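Side-chain contacts in polyketide biosynthesis cytochrome P450 PksS (Bacillus subtilis, PDB 4YZR), which is a haem-dependent monooxygenase of the cytochrome P450 family that acts on dihydrobacillaene in the biosynthesis of the antibiotic bacillaene: residues H99-S104 against E228-S233; D131-E136 against M142-S147. All coordinates share one frame; numbering follows the deposited sequence. Where two conformers were deposited one is given.

Contact 1 of 2, residues H99-S104 against E228-S233; sequences HTRLRS and EKELYS. With HEM (protoporphyrin IX containing Fe), chain C.
Arg-101 holds the carboxylate of Glu-230 end-on in a two-pronged salt bridge, NH1 to OE1 at 2.9 Å and NH2 to OE2 at 2.9 Å. Both bonds are nearly straight, with N-H...O angles of 165° and 168°. OE2 is met at its syn lone pair, whereas NH1 reaches OE1 from the syn side but tilted out of the carboxylate plane; the two flat groups are nearly coplanar. The arginine chain, extended from CG to NE, carries its guanidinium across to helix 228-259. Further bonds fix both groups: Ser-224 OG takes the NE hydrogen, and Ser-227 N donates to Glu-230 OE2. Beside this bridge, methyl CD2 of Leu-102 lies 3.6 Å from Glu-230 OE1 and shields that side with hydrocarbon.

The same turn of helix 98-106 grips the haem. His-99 NE2 donates to propionate oxygen O2D at 2.7 Å, almost straight at 176°, with the propionate at the edge of its ring. Arg-103, its chain bent at chi2, brings NH1 to the same oxygen at 2.7 Å and also bonds Phe-351 O. Two donors, one probably cationic, would stabilise the propionate's negative charge. Helix 98-106 thus links the helix 228-259 N-terminus, through Arg-101, to a haem propionate; His and Arg at a propionate are a familiar feature of P450 haem pockets.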
loop_
_atom_site.group_PDB
_atom_site.type_symbol
_atom_site.label_atom_id
_atom_site.label_comp_id
_atom_site.label_asym_id
_atom_site.label_seq_id
_atom_site.Cartn_x
_atom_site.Cartn_y
_atom_site.Cartn_z
ATOM N N HIS A 99 -0.705 6.094 -19.678
ATOM C CA HIS A 99 -0.061 6.011 -18.353
ATOM C C HIS A 99 1.167 6.863 -18.335
ATOM O O HIS A 99 1.448 7.551 -17.296
ATOM C CB HIS A 99 0.285 4.596 -18.081
ATOM C CG HIS A 99 1.163 4.469 -16.865
ATOM N ND1 HIS A 99 2.498 4.440 -16.963
ATOM C CD2 HIS A 99 0.850 4.421 -15.527
ATOM C CE1 HIS A 99 3.031 4.373 -15.727
ATOM N NE2 HIS A 99 2.028 4.376 -14.883
ATOM N N THR A 100 1.974 6.909 -19.374
ATOM C CA THR A 100 3.224 7.571 -19.379
ATOM C C THR A 100 3.065 9.057 -19.145
ATOM O O THR A 100 3.803 9.689 -18.354
ATOM C CB THR A 100 3.946 7.327 -20.749
ATOM O OG1 THR A 100 3.861 5.929 -20.998
ATOM C CG2 THR A 100 5.326 7.785 -20.723
ATOM N N ARG A 101 2.103 9.628 -19.796
ATOM C CA ARG A 101 1.811 11.053 -19.641
ATOM C C ARG A 101 1.376 11.327 -18.175
ATOM O O ARG A 101 1.821 12.328 -17.598
ATOM C CB ARG A 101 0.720 11.457 -20.646
ATOM C CG ARG A 101 0.111 12.766 -20.325
ATOM C CD ARG A 101 -0.887 13.256 -21.360
ATOM N NE ARG A 101 -1.625 14.405 -20.839
ATOM C CZ ARG A 101 -2.709 14.312 -20.060
ATOM N NH1 ARG A 101 -3.198 13.131 -19.733
ATOM N NH2 ARG A 101 -3.281 15.397 -19.546
ATOM N N LEU A 102 0.389 10.576 -17.683
ATOM C CA LEU A 102 -0.074 10.835 -16.308
ATOM C C LEU A 102 1.081 10.683 -15.306
ATOM O O LEU A 102 1.240 11.551 -14.435
ATOM C CB LEU A 102 -1.199 9.875 -15.976
ATOM C CG LEU A 102 -2.434 10.047 -16.788
ATOM C CD1 LEU A 102 -3.445 8.954 -16.441
ATOM C CD2 LEU A 102 -3.143 11.381 -16.490
ATOM N N ARG A 103 1.921 9.711 -15.448
ATOM C CA ARG A 103 3.016 9.514 -14.510
ATOM C C ARG A 103 3.953 10.679 -14.607
ATOM O O ARG A 103 4.459 11.129 -13.565
ATOM C CB ARG A 103 3.684 8.198 -14.701
ATOM C CG ARG A 103 4.644 7.944 -13.531
ATOM C CD ARG A 103 4.740 6.599 -13.043
ATOM N NE ARG A 103 5.755 6.476 -11.987
ATOM C CZ ARG A 103 5.827 5.425 -11.183
ATOM N NH1 ARG A 103 4.872 4.558 -11.183
ATOM N NH2 ARG A 103 6.853 5.342 -10.378
ATOM N N SER A 104 4.217 11.241 -15.811
ATOM C CA SER A 104 5.190 12.327 -15.933
ATOM C C SER A 104 4.680 13.594 -15.321
ATOM O O SER A 104 5.494 14.401 -14.862
ATOM C CB SER A 104 5.445 12.630 -17.411
ATOM O OG SER A 104 4.301 13.319 -18.028
ATOM N N GLU A 228 -9.328 18.693 -14.960
ATOM C CA GLU A 228 -10.021 18.645 -13.674
ATOM C C GLU A 228 -10.255 17.179 -13.269
ATOM O O GLU A 228 -9.905 16.791 -12.132
ATOM C CB GLU A 228 -11.352 19.460 -13.735
ATOM C CG GLU A 228 -12.083 19.559 -12.431
ATOM C CD GLU A 228 -11.660 20.730 -11.557
ATOM O OE1 GLU A 228 -10.859 21.642 -12.017
ATOM O OE2 GLU A 228 -12.185 20.788 -10.386
ATOM N N LYS A 229 -10.831 16.342 -14.111
ATOM C CA LYS A 229 -11.137 14.950 -13.785
ATOM C C LYS A 229 -9.855 14.140 -13.493
ATOM O O LYS A 229 -9.837 13.254 -12.598
ATOM C CB LYS A 229 -11.896 14.256 -14.915
ATOM C CG LYS A 229 -12.267 12.848 -14.611
ATOM C CD LYS A 229 -13.290 12.307 -15.593
ATOM C CE LYS A 229 -13.141 10.803 -15.586
ATOM N NZ LYS A 229 -13.995 10.210 -16.657
ATOM N N GLU A 230 -8.775 14.432 -14.262
ATOM C CA GLU A 230 -7.476 13.767 -14.061
ATOM C C GLU A 230 -6.935 14.156 -12.672
ATOM O O GLU A 230 -6.340 13.295 -11.990
ATOM C CB GLU A 230 -6.475 14.118 -15.127
ATOM C CG GLU A 230 -6.830 13.472 -16.438
ATOM C CD GLU A 230 -5.983 13.814 -17.599
ATOM O OE1 GLU A 230 -5.792 12.893 -18.489
ATOM O OE2 GLU A 230 -5.422 14.922 -17.617
ATOM N N LEU A 231 -7.142 15.384 -12.221
ATOM C CA LEU A 231 -6.756 15.771 -10.869
ATOM C C LEU A 231 -7.566 15.001 -9.852
ATOM O O LEU A 231 -6.967 14.522 -8.837
ATOM C CB LEU A 231 -6.963 17.256 -10.693
ATOM C CG LEU A 231 -6.020 18.143 -11.393
ATOM C CD1 LEU A 231 -6.546 19.588 -11.527
ATOM C CD2 LEU A 231 -4.619 18.171 -10.803
ATOM N N TYR A 232 -8.858 14.860 -10.011
ATOM C CA TYR A 232 -9.637 14.082 -9.061
ATOM C C TYR A 232 -9.067 12.673 -8.987
ATOM O O TYR A 232 -8.918 12.124 -7.892
ATOM C CB TYR A 232 -11.108 13.967 -9.468
ATOM C CG TYR A 232 -11.820 15.306 -9.606
ATOM C CD1 TYR A 232 -11.374 16.470 -8.985
ATOM C CD2 TYR A 232 -12.966 15.406 -10.381
ATOM C CE1 TYR A 232 -12.077 17.716 -9.111
ATOM C CE2 TYR A 232 -13.618 16.628 -10.484
ATOM C CZ TYR A 232 -13.163 17.716 -9.856
ATOM O OH TYR A 232 -13.815 18.908 -10.028
ATOM N N SER A 233 -8.855 12.038 -10.122
ATOM C CA SER A 233 -8.362 10.663 -10.139
ATOM C C SER A 233 -7.005 10.523 -9.474
ATOM O O SER A 233 -6.747 9.553 -8.686
ATOM C CB SER A 233 -8.243 10.093 -11.603
ATOM O OG SER A 233 -9.497 10.004 -12.169
HETATM C CHA HEM C . 1.425 1.630 -6.976
HETATM C CHB HEM C . 2.559 -0.706 -2.900
HETATM C CHC HEM C . 2.592 3.526 -0.504
HETATM C CHD HEM C . 1.314 5.778 -4.543
HETATM C C1A HEM C . 1.706 0.622 -6.083
HETATM C C2A HEM C . 1.862 -0.813 -6.358
HETATM C C3A HEM C . 2.107 -1.433 -5.231
HETATM C C4A HEM C . 2.224 -0.412 -4.186
HETATM C CMA HEM C . 2.214 -2.888 -5.005
HETATM C CAA HEM C . 1.601 -1.462 -7.723
HETATM C CBA HEM C . 0.214 -1.886 -7.891
HETATM C CGA HEM C . -0.182 -2.626 -9.241
HETATM O O1A HEM C . -1.370 -3.099 -9.210
HETATM O O2A HEM C . 0.686 -2.676 -10.031
HETATM C C1B HEM C . 2.655 0.245 -1.886
HETATM C C2B HEM C . 3.052 0.001 -0.538
HETATM C C3B HEM C . 3.071 1.157 0.169
HETATM C C4B HEM C . 2.669 2.183 -0.794
HETATM C CMB HEM C . 3.382 -1.340 -0.069
HETATM C CAB HEM C . 3.383 1.454 1.556
HETATM C CBB HEM C . 4.089 0.653 2.274
HETATM C C1C HEM C . 2.290 4.552 -1.360
HETATM C C2C HEM C . 2.189 5.931 -1.085
HETATM C C3C HEM C . 1.819 6.598 -2.254
HETATM C C4C HEM C . 1.654 5.577 -3.238
HETATM C CMC HEM C . 2.609 6.497 0.246
HETATM C CAC HEM C . 1.604 8.020 -2.468
HETATM C CBC HEM C . 1.236 8.835 -1.548
HETATM C C1D HEM C . 1.207 4.874 -5.572
HETATM C C2D HEM C . 0.775 5.195 -6.911
HETATM C C3D HEM C . 0.834 4.015 -7.597
HETATM C C4D HEM C . 1.311 2.966 -6.674
HETATM C CMD HEM C . 0.436 6.565 -7.456
HETATM C CAD HEM C . 0.530 3.782 -9.054
HETATM C CBD HEM C . 1.736 3.941 -9.928
HETATM C CGD HEM C . 1.480 3.826 -11.463
HETATM O O1D HEM C . 0.417 3.289 -11.793
HETATM O O2D HEM C . 2.400 4.236 -12.196
HETATM N NA HEM C . 2.029 0.804 -4.776
HETATM N NB HEM C . 2.479 1.603 -2.010
HETATM N NC HEM C . 1.983 4.361 -2.679
HETATM N ND HEM C . 1.502 3.539 -5.424
HETATM FE FE HEM C . 2.059 2.594 -3.752
#

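Contact 2 of 2, residues D131-E136 against M142-S147; sequences DEMEKE and MKSFAS
The ring of Phe-145 meets the sulfur of Met-133 obliquely: SD lies 4.9 Å from the ring centroid and 47° off the ring normal, a Met-aromatic contact. CD1 is the ring atom closest to the sulfur, at 4.1 Å, and the sulfur also touches the benzylic carbon, with SD 3.9 Å from Phe-145 CB. The two side chains cross at about a right angle. Ala-365 and Leu-369 of helix 355-372, with Leu-129 and Leu-130 of helix 119-133, also touch the phenylalanine.

Met-133 extends from its backbone as far as SD and then bends at chi3 (67°), keeping its methyl near Ser-144, with CE 3.8 Å from OG. The serine hydroxyl is thus bordered by successive methionine atoms: OG is also 3.7 Å from CG and 3.6 Å from SD of Met-133. These are van der Waals contacts; the polar need of OG is met by a hydrogen bond with Asp-140 O, which ties the serine back to the residue just before its helix. Leu-369 and Phe-373 also touch Met-133. Two successive helices of the P450 fold, 119-133 and 141-146, joined through short strand 138-140, thus pack through a Met-aromatic contact beside helix 355-372.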
loop_
_atom_site.group_PDB
_atom_site.type_symbol
_atom_site.label_atom_id
_atom_site.label_comp_id
_atom_site.label_asym_id
_atom_site.label_seq_id
_atom_site.Cartn_x
_atom_site.Cartn_y
_atom_site.Cartn_z
ATOM N N ASP A 131 5.041 11.371 22.225
ATOM C CA ASP A 131 4.823 12.122 23.528
ATOM C C ASP A 131 3.536 11.744 24.069
ATOM O O ASP A 131 3.394 11.612 25.318
ATOM C CB ASP A 131 4.894 13.622 23.250
ATOM C CG ASP A 131 6.275 14.121 22.926
ATOM O OD1 ASP A 131 7.320 13.443 23.067
ATOM O OD2 ASP A 131 6.339 15.326 22.450
ATOM N N GLU A 132 2.475 11.597 23.350
ATOM C CA GLU A 132 1.199 11.196 23.856
ATOM C C GLU A 132 1.237 9.813 24.347
ATOM O O GLU A 132 0.704 9.500 25.411
ATOM C CB GLU A 132 0.057 11.388 22.845
ATOM C CG GLU A 132 -0.130 12.810 22.445
ATOM C CD GLU A 132 -0.434 13.748 23.660
ATOM O OE1 GLU A 132 -1.265 13.334 24.507
ATOM O OE2 GLU A 132 0.197 14.843 23.759
ATOM N N MET A 133 1.885 8.908 23.672
ATOM C CA MET A 133 1.947 7.529 24.103
ATOM C C MET A 133 2.733 7.389 25.394
ATOM O O MET A 133 2.372 6.496 26.234
ATOM C CB MET A 133 2.694 6.686 23.028
ATOM C CG MET A 133 1.837 6.466 21.806
ATOM S SD MET A 133 2.815 5.897 20.383
ATOM C CE MET A 133 3.294 4.394 20.866
ATOM N N GLU A 134 3.712 8.212 25.614
ATOM C CA GLU A 134 4.555 8.119 26.826
ATOM C C GLU A 134 3.789 8.468 28.122
ATOM O O GLU A 134 4.298 8.138 29.235
ATOM C CB GLU A 134 5.880 8.870 26.624
ATOM C CG GLU A 134 6.931 8.663 27.704
ATOM C CD GLU A 134 8.276 9.160 27.226
ATOM O OE1 GLU A 134 8.259 10.168 26.446
ATOM O OE2 GLU A 134 9.316 8.535 27.616
ATOM N N LYS A 135 2.606 8.993 28.023
ATOM C CA LYS A 135 1.755 9.284 29.208
ATOM C C LYS A 135 1.280 7.994 29.831
ATOM O O LYS A 135 0.888 7.992 31.003
ATOM C CB LYS A 135 0.602 10.121 28.822
ATOM C CG LYS A 135 1.023 11.497 28.347
ATOM C CD LYS A 135 -0.146 12.421 28.044
ATOM C CE LYS A 135 0.287 13.814 27.624
ATOM N NZ LYS A 135 -0.899 14.580 27.142
ATOM N N GLU A 136 1.318 6.855 29.141
ATOM C CA GLU A 136 0.854 5.570 29.647
ATOM C C GLU A 136 1.896 4.483 29.468
ATOM O O GLU A 136 2.898 4.679 28.771
ATOM C CB GLU A 136 -0.451 5.165 29.049
ATOM C CG GLU A 136 -1.530 6.210 29.113
ATOM C CD GLU A 136 -1.978 6.541 30.542
ATOM O OE1 GLU A 136 -1.624 5.846 31.574
ATOM O OE2 GLU A 136 -2.686 7.585 30.642
ATOM N N MET A 142 -1.855 0.666 16.586
ATOM C CA MET A 142 -2.583 1.180 15.424
ATOM C C MET A 142 -3.191 2.509 15.701
ATOM O O MET A 142 -2.946 3.477 14.972
ATOM C CB MET A 142 -3.580 0.142 15.001
ATOM C CG MET A 142 -2.951 -1.213 14.674
ATOM S SD MET A 142 -1.595 -1.171 13.501
ATOM C CE MET A 142 -2.376 -0.535 12.030
ATOM N N LYS A 143 -3.997 2.645 16.772
ATOM C CA LYS A 143 -4.625 3.893 17.056
ATOM C C LYS A 143 -3.711 5.040 17.362
ATOM O O LYS A 143 -3.974 6.226 17.039
ATOM C CB LYS A 143 -5.661 3.639 18.183
ATOM C CG LYS A 143 -6.548 4.812 18.506
ATOM C CD LYS A 143 -7.541 4.425 19.643
ATOM C CE LYS A 143 -6.955 3.975 20.985
ATOM N NZ LYS A 143 -5.672 4.631 21.399
ATOM N N SER A 144 -2.646 4.726 18.109
ATOM C CA SER A 144 -1.772 5.737 18.652
ATOM C C SER A 144 -0.683 6.195 17.742
ATOM O O SER A 144 -0.082 7.206 17.994
ATOM C CB SER A 144 -1.188 5.272 19.982
ATOM O OG SER A 144 -0.314 4.227 19.808
ATOM N N PHE A 145 -0.310 5.369 16.735
ATOM C CA PHE A 145 0.943 5.672 16.043
ATOM C C PHE A 145 0.861 5.242 14.550
ATOM O O PHE A 145 1.039 6.127 13.676
ATOM C CB PHE A 145 2.095 4.872 16.731
ATOM C CG PHE A 145 3.504 5.277 16.286
ATOM C CD1 PHE A 145 3.963 6.532 16.494
ATOM C CD2 PHE A 145 4.318 4.318 15.723
ATOM C CE1 PHE A 145 5.253 6.912 16.081
ATOM C CE2 PHE A 145 5.610 4.640 15.379
ATOM C CZ PHE A 145 6.034 5.902 15.527
ATOM N N ALA A 146 0.583 4.019 14.253
ATOM C CA ALA A 146 0.668 3.522 12.824
ATOM C C ALA A 146 -0.418 4.126 12.043
ATOM O O ALA A 146 -0.178 4.463 10.855
ATOM C CB ALA A 146 0.600 2.050 12.817
ATOM N N SER A 147 -1.678 4.267 12.526
ATOM C CA SER A 147 -2.745 4.909 11.754
ATOM C C SER A 147 -2.598 6.424 11.649
ATOM O O SER A 147 -2.694 6.999 10.564
ATOM C CB SER A 147 -4.120 4.498 12.313
ATOM O OG SER A 147 -4.314 3.084 12.297
#

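The contacts lie in separate parts of the P450 fold, their centres 36 Å apart and their nearest atoms about 20 Å apart. In sequence, both segments of contact 2 fall within the 123 residues that separate those of contact 1. Contact 1 adjoins the haem pocket, because segment 99-104 also carries His-99 and Arg-103, which bind a propionate; contact 2 stands back, with the side chain of Phe-145 about 14 Å from the haem. Helix 228-259 runs between them: its N-terminal residues 228-233 form one side of contact 1, while Val-247 and Leu-250 farther along touch Met-142, Ala-146 and Ser-147 of segment 142-147. One joint is polar, the other chiefly apolar.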